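Local coordinates for protein probable mannosyltransferase KTR4 (Saccharomyces cerevisiae, PDB 5A07) that is probably a mannosyltransferase with a GT-A type fold, and holds guanosine-5'-diphosphate and a manganese ion in its pocket, at residues S275-Y286 with E332-L341. Residues are numbered along the deposited sequence; the frame is centred on the assembly and turned at random.
Sequences STMDFVEEHPNY and EPYEKYMQYL
F279 reaches across to helix 332-341 and enters between Y337 and Y340, making a three-ring aromatic cluster. With CG anti to its backbone N (chi1 173°), its ring lies along the neighbouring helix, and CZ comes 3.5 Å from Y337 N. One face of this ring takes Y337 CA in a CH-pi contact, while H283 CD2 of its own segment lies over the opposite face, so the phenyl group is sandwiched. Its edge is directed in an offset edge-to-face manner at the face of Y340, the planes 60° apart. Against the Y337 ring it is oblique, F279 CD2 meeting Y337 CD1 at 3.8 Å.

The side chain of Y340 runs past F279 in the opposite direction, set as a knob among S275, D278, F279 and E282. F279 CB stands over the centre of its ring, 3.8 Å from the centroid, and the hydroxyl ends beside D278 CB. At the buried side, Y337 OH donates a 2.7 Å hydrogen bond to T276 OG1, which lies in the plane of the tyrosine ring at its edge; T276 OG1 is also hydrogen-bonded to L272 O one turn back in its helix. Toward the other end, Y286 lays a ring face on P333, whose CA stands over the ring centre, 4.0 Å from the centroid, while K336 CG passes Y286 OH at 3.5 Å.

The segment axes approach to 10.5 Å and cross at 131°, a steep crossing with the helices running in broadly opposing directions. Helix 354-365 adds F365 against F279 and L360 against Y337, whereas helix 43-53 packs on V280 through M50, placing helix 272-282 between helices 43-53 and 332-344.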
loop_
_atom_site.group_PDB
_atom_site.type_symbol
_atom_site.label_atom_id
_atom_site.label_comp_id
_atom_site.label_asym_id
_atom_site.label_seq_id
_atom_site.Cartn_x
_atom_site.Cartn_y
_atom_site.Cartn_z
ATOM N N SER B 275 1.746 -11.113 17.219
ATOM C CA SER B 275 0.583 -10.432 17.793
ATOM C C SER B 275 -0.648 -10.546 16.928
ATOM O O SER B 275 -1.776 -10.665 17.411
ATOM C CB SER B 275 0.858 -8.939 18.054
ATOM O OG SER B 275 2.001 -8.785 18.842
ATOM N N THR B 276 -0.449 -10.467 15.610
ATOM C CA THR B 276 -1.577 -10.525 14.718
ATOM C C THR B 276 -2.181 -11.934 14.746
ATOM O O THR B 276 -3.402 -12.085 14.700
ATOM C CB THR B 276 -1.117 -10.180 13.287
ATOM O OG1 THR B 276 -0.661 -8.816 13.192
ATOM C CG2 THR B 276 -2.251 -10.403 12.304
ATOM N N MET B 277 -1.337 -12.970 14.898
ATOM C CA MET B 277 -1.890 -14.347 15.066
ATOM C C MET B 277 -2.696 -14.505 16.378
ATOM O O MET B 277 -3.766 -15.142 16.363
ATOM C CB MET B 277 -0.771 -15.379 14.996
ATOM C CG MET B 277 -0.224 -15.531 13.585
ATOM S SD MET B 277 -1.430 -16.038 12.379
ATOM C CE MET B 277 -2.004 -14.479 11.668
ATOM N N ASP B 278 -2.230 -13.877 17.461
ATOM C CA ASP B 278 -3.007 -13.867 18.720
ATOM C C ASP B 278 -4.329 -13.202 18.456
ATOM O O ASP B 278 -5.359 -13.722 18.832
ATOM C CB ASP B 278 -2.287 -13.113 19.853
ATOM C CG ASP B 278 -1.063 -13.850 20.388
ATOM O OD1 ASP B 278 -0.981 -15.070 20.208
ATOM O OD2 ASP B 278 -0.154 -13.198 20.932
ATOM N N PHE B 279 -4.350 -12.068 17.739
ATOM C CA PHE B 279 -5.639 -11.442 17.479
ATOM C C PHE B 279 -6.567 -12.335 16.669
ATOM O O PHE B 279 -7.766 -12.418 16.937
ATOM C CB PHE B 279 -5.422 -10.090 16.727
ATOM C CG PHE B 279 -6.673 -9.443 16.259
ATOM C CD1 PHE B 279 -7.397 -8.619 17.106
ATOM C CD2 PHE B 279 -7.074 -9.556 14.967
ATOM C CE1 PHE B 279 -8.578 -8.011 16.664
ATOM C CE2 PHE B 279 -8.235 -8.954 14.512
ATOM C CZ PHE B 279 -8.960 -8.145 15.355
ATOM N N VAL B 280 -6.013 -12.980 15.652
ATOM C CA VAL B 280 -6.822 -13.859 14.786
ATOM C C VAL B 280 -7.377 -15.084 15.558
ATOM O O VAL B 280 -8.505 -15.458 15.332
ATOM C CB VAL B 280 -5.987 -14.323 13.561
ATOM C CG1 VAL B 280 -6.580 -15.526 12.904
ATOM C CG2 VAL B 280 -5.855 -13.182 12.552
ATOM N N GLU B 281 -6.567 -15.693 16.431
ATOM C CA GLU B 281 -7.068 -16.792 17.308
ATOM C C GLU B 281 -8.265 -16.307 18.114
ATOM O O GLU B 281 -9.224 -17.016 18.206
ATOM C CB GLU B 281 -5.934 -17.383 18.193
ATOM C CG GLU B 281 -5.074 -18.414 17.437
ATOM C CD GLU B 281 -3.539 -18.318 17.647
ATOM O OE1 GLU B 281 -3.073 -17.857 18.742
ATOM O OE2 GLU B 281 -2.781 -18.695 16.690
ATOM N N GLU B 282 -8.248 -15.083 18.648
ATOM C CA GLU B 282 -9.412 -14.527 19.374
ATOM C C GLU B 282 -10.585 -14.125 18.500
ATOM O O GLU B 282 -11.676 -14.004 18.986
ATOM C CB GLU B 282 -9.008 -13.303 20.226
ATOM C CG GLU B 282 -7.985 -13.612 21.319
ATOM C CD GLU B 282 -7.346 -12.331 21.917
ATOM O OE1 GLU B 282 -8.064 -11.322 22.089
ATOM O OE2 GLU B 282 -6.122 -12.308 22.195
ATOM N N HIS B 283 -10.381 -13.881 17.202
ATOM C CA HIS B 283 -11.480 -13.485 16.333
ATOM C C HIS B 283 -11.479 -14.192 14.988
ATOM O O HIS B 283 -11.396 -13.531 13.935
ATOM C CB HIS B 283 -11.397 -11.989 16.033
ATOM C CG HIS B 283 -11.404 -11.146 17.246
ATOM N ND1 HIS B 283 -12.574 -10.695 17.814
ATOM C CD2 HIS B 283 -10.402 -10.698 18.023
ATOM C CE1 HIS B 283 -12.295 -10.002 18.892
ATOM N NE2 HIS B 283 -10.985 -9.986 19.040
ATOM N N PRO B 284 -11.641 -15.514 14.989
ATOM C CA PRO B 284 -11.621 -16.291 13.741
ATOM C C PRO B 284 -12.643 -15.914 12.728
ATOM O O PRO B 284 -12.413 -16.116 11.511
ATOM C CB PRO B 284 -11.896 -17.742 14.180
ATOM C CG PRO B 284 -12.302 -17.678 15.594
ATOM C CD PRO B 284 -11.907 -16.343 16.181
ATOM N N ASN B 285 -13.785 -15.416 13.194
ATOM C CA ASN B 285 -14.857 -14.994 12.322
ATOM C C ASN B 285 -14.437 -13.791 11.394
ATOM O O ASN B 285 -15.084 -13.548 10.428
ATOM C CB ASN B 285 -16.049 -14.550 13.154
ATOM C CG ASN B 285 -15.636 -13.606 14.327
ATOM O OD1 ASN B 285 -14.801 -13.961 15.213
ATOM N ND2 ASN B 285 -16.205 -12.394 14.341
ATOM N N TYR B 286 -13.380 -13.077 11.730
ATOM C CA TYR B 286 -12.911 -11.942 10.882
ATOM C C TYR B 286 -12.128 -12.446 9.675
ATOM O O TYR B 286 -12.022 -11.736 8.692
ATOM C CB TYR B 286 -12.034 -10.985 11.704
ATOM C CG TYR B 286 -12.767 -10.213 12.773
ATOM C CD1 TYR B 286 -14.125 -10.046 12.752
ATOM C CD2 TYR B 286 -12.061 -9.619 13.784
ATOM C CE1 TYR B 286 -14.773 -9.280 13.753
ATOM C CE2 TYR B 286 -12.685 -8.874 14.753
ATOM C CZ TYR B 286 -14.032 -8.700 14.700
ATOM O OH TYR B 286 -14.606 -7.998 15.695
ATOM N N GLU B 332 -15.525 -3.466 10.912
ATOM C CA GLU B 332 -15.229 -3.934 12.270
ATOM C C GLU B 332 -13.935 -4.670 12.356
ATOM O O GLU B 332 -13.116 -4.397 13.230
ATOM C CB GLU B 332 -16.391 -4.802 12.806
ATOM C CG GLU B 332 -16.061 -5.342 14.197
ATOM C CD GLU B 332 -17.092 -6.373 14.686
ATOM O OE1 GLU B 332 -18.251 -6.320 14.287
ATOM O OE2 GLU B 332 -16.696 -7.290 15.433
ATOM N N PRO B 333 -13.628 -5.568 11.396
ATOM C CA PRO B 333 -12.382 -6.282 11.559
ATOM C C PRO B 333 -11.137 -5.390 11.537
ATOM O O PRO B 333 -10.189 -5.569 12.334
ATOM C CB PRO B 333 -12.371 -7.248 10.376
ATOM C CG PRO B 333 -13.756 -7.331 9.901
ATOM C CD PRO B 333 -14.411 -6.049 10.256
ATOM N N TYR B 334 -11.133 -4.417 10.624
ATOM C CA TYR B 334 -9.964 -3.506 10.501
ATOM C C TYR B 334 -9.855 -2.664 11.764
ATOM O O TYR B 334 -8.784 -2.556 12.364
ATOM C CB TYR B 334 -10.073 -2.583 9.277
ATOM C CG TYR B 334 -8.763 -1.908 9.011
ATOM C CD1 TYR B 334 -7.807 -2.520 8.220
ATOM C CD2 TYR B 334 -8.448 -0.664 9.566
ATOM C CE1 TYR B 334 -6.563 -1.914 7.974
ATOM C CE2 TYR B 334 -7.227 -0.066 9.342
ATOM C CZ TYR B 334 -6.268 -0.689 8.569
ATOM O OH TYR B 334 -5.050 -0.100 8.332
ATOM N N GLU B 335 -10.951 -2.060 12.174
ATOM C CA GLU B 335 -10.908 -1.185 13.379
ATOM C C GLU B 335 -10.525 -1.923 14.664
ATOM O O GLU B 335 -9.721 -1.439 15.483
ATOM C CB GLU B 335 -12.239 -0.509 13.557
ATOM C CG GLU B 335 -12.649 0.389 12.383
ATOM C CD GLU B 335 -11.962 1.745 12.422
ATOM O OE1 GLU B 335 -10.716 1.802 12.643
ATOM O OE2 GLU B 335 -12.689 2.760 12.239
ATOM N N LYS B 336 -11.014 -3.160 14.808
ATOM C CA LYS B 336 -10.648 -3.973 15.978
ATOM C C LYS B 336 -9.205 -4.364 15.945
ATOM O O LYS B 336 -8.471 -4.373 16.991
ATOM C CB LYS B 336 -11.519 -5.216 16.017
ATOM C CG LYS B 336 -12.980 -4.895 16.228
ATOM C CD LYS B 336 -13.254 -4.592 17.700
ATOM C CE LYS B 336 -14.776 -4.662 17.923
ATOM N NZ LYS B 336 -15.154 -3.876 19.118
ATOM N N TYR B 337 -8.734 -4.683 14.735
ATOM C CA TYR B 337 -7.332 -5.018 14.629
ATOM C C TYR B 337 -6.499 -3.815 15.005
ATOM O O TYR B 337 -5.454 -3.937 15.670
ATOM C CB TYR B 337 -7.054 -5.542 13.176
ATOM C CG TYR B 337 -5.659 -5.877 12.836
ATOM C CD1 TYR B 337 -4.918 -6.725 13.614
ATOM C CD2 TYR B 337 -5.082 -5.431 11.619
ATOM C CE1 TYR B 337 -3.627 -7.080 13.251
ATOM C CE2 TYR B 337 -3.784 -5.747 11.267
ATOM C CZ TYR B 337 -3.075 -6.608 12.055
ATOM O OH TYR B 337 -1.802 -6.913 11.713
ATOM N N MET B 338 -6.883 -2.638 14.489
ATOM C CA MET B 338 -6.094 -1.423 14.818
ATOM C C MET B 338 -6.033 -1.181 16.366
ATOM O O MET B 338 -4.967 -0.891 16.930
ATOM C CB MET B 338 -6.696 -0.165 14.125
ATOM C CG MET B 338 -6.593 -0.133 12.601
ATOM S SD MET B 338 -4.919 -0.454 12.001
ATOM C CE MET B 338 -5.074 -2.173 11.570
ATOM N N GLN B 339 -7.173 -1.268 17.008
ATOM C CA GLN B 339 -7.221 -1.196 18.495
ATOM C C GLN B 339 -6.290 -2.181 19.211
ATOM O O GLN B 339 -5.489 -1.796 20.105
ATOM C CB GLN B 339 -8.646 -1.360 19.007
ATOM C CG GLN B 339 -8.783 -0.913 20.483
ATOM C CD GLN B 339 -7.915 0.347 20.894
ATOM O OE1 GLN B 339 -8.080 1.455 20.345
ATOM N NE2 GLN B 339 -6.961 0.152 21.845
ATOM N N TYR B 340 -6.271 -3.406 18.722
ATOM C CA TYR B 340 -5.383 -4.422 19.255
ATOM C C TYR B 340 -3.932 -4.031 19.096
ATOM O O TYR B 340 -3.102 -4.098 20.054
ATOM C CB TYR B 340 -5.665 -5.779 18.555
ATOM C CG TYR B 340 -5.020 -6.972 19.233
ATOM C CD1 TYR B 340 -5.684 -7.692 20.230
ATOM C CD2 TYR B 340 -3.760 -7.385 18.865
ATOM C CE1 TYR B 340 -5.093 -8.790 20.817
ATOM C CE2 TYR B 340 -3.146 -8.468 19.482
ATOM C CZ TYR B 340 -3.828 -9.167 20.454
ATOM O OH TYR B 340 -3.236 -10.238 21.054
ATOM N N LEU B 341 -3.583 -3.566 17.895
ATOM C CA LEU B 341 -2.192 -3.157 17.726
ATOM C C LEU B 341 -1.850 -1.921 18.594
ATOM O O LEU B 341 -0.705 -1.765 19.011
ATOM C CB LEU B 341 -1.896 -2.852 16.229
ATOM C CG LEU B 341 -2.115 -4.041 15.262
ATOM C CD1 LEU B 341 -1.826 -3.610 13.812
ATOM C CD2 LEU B 341 -1.267 -5.235 15.636
#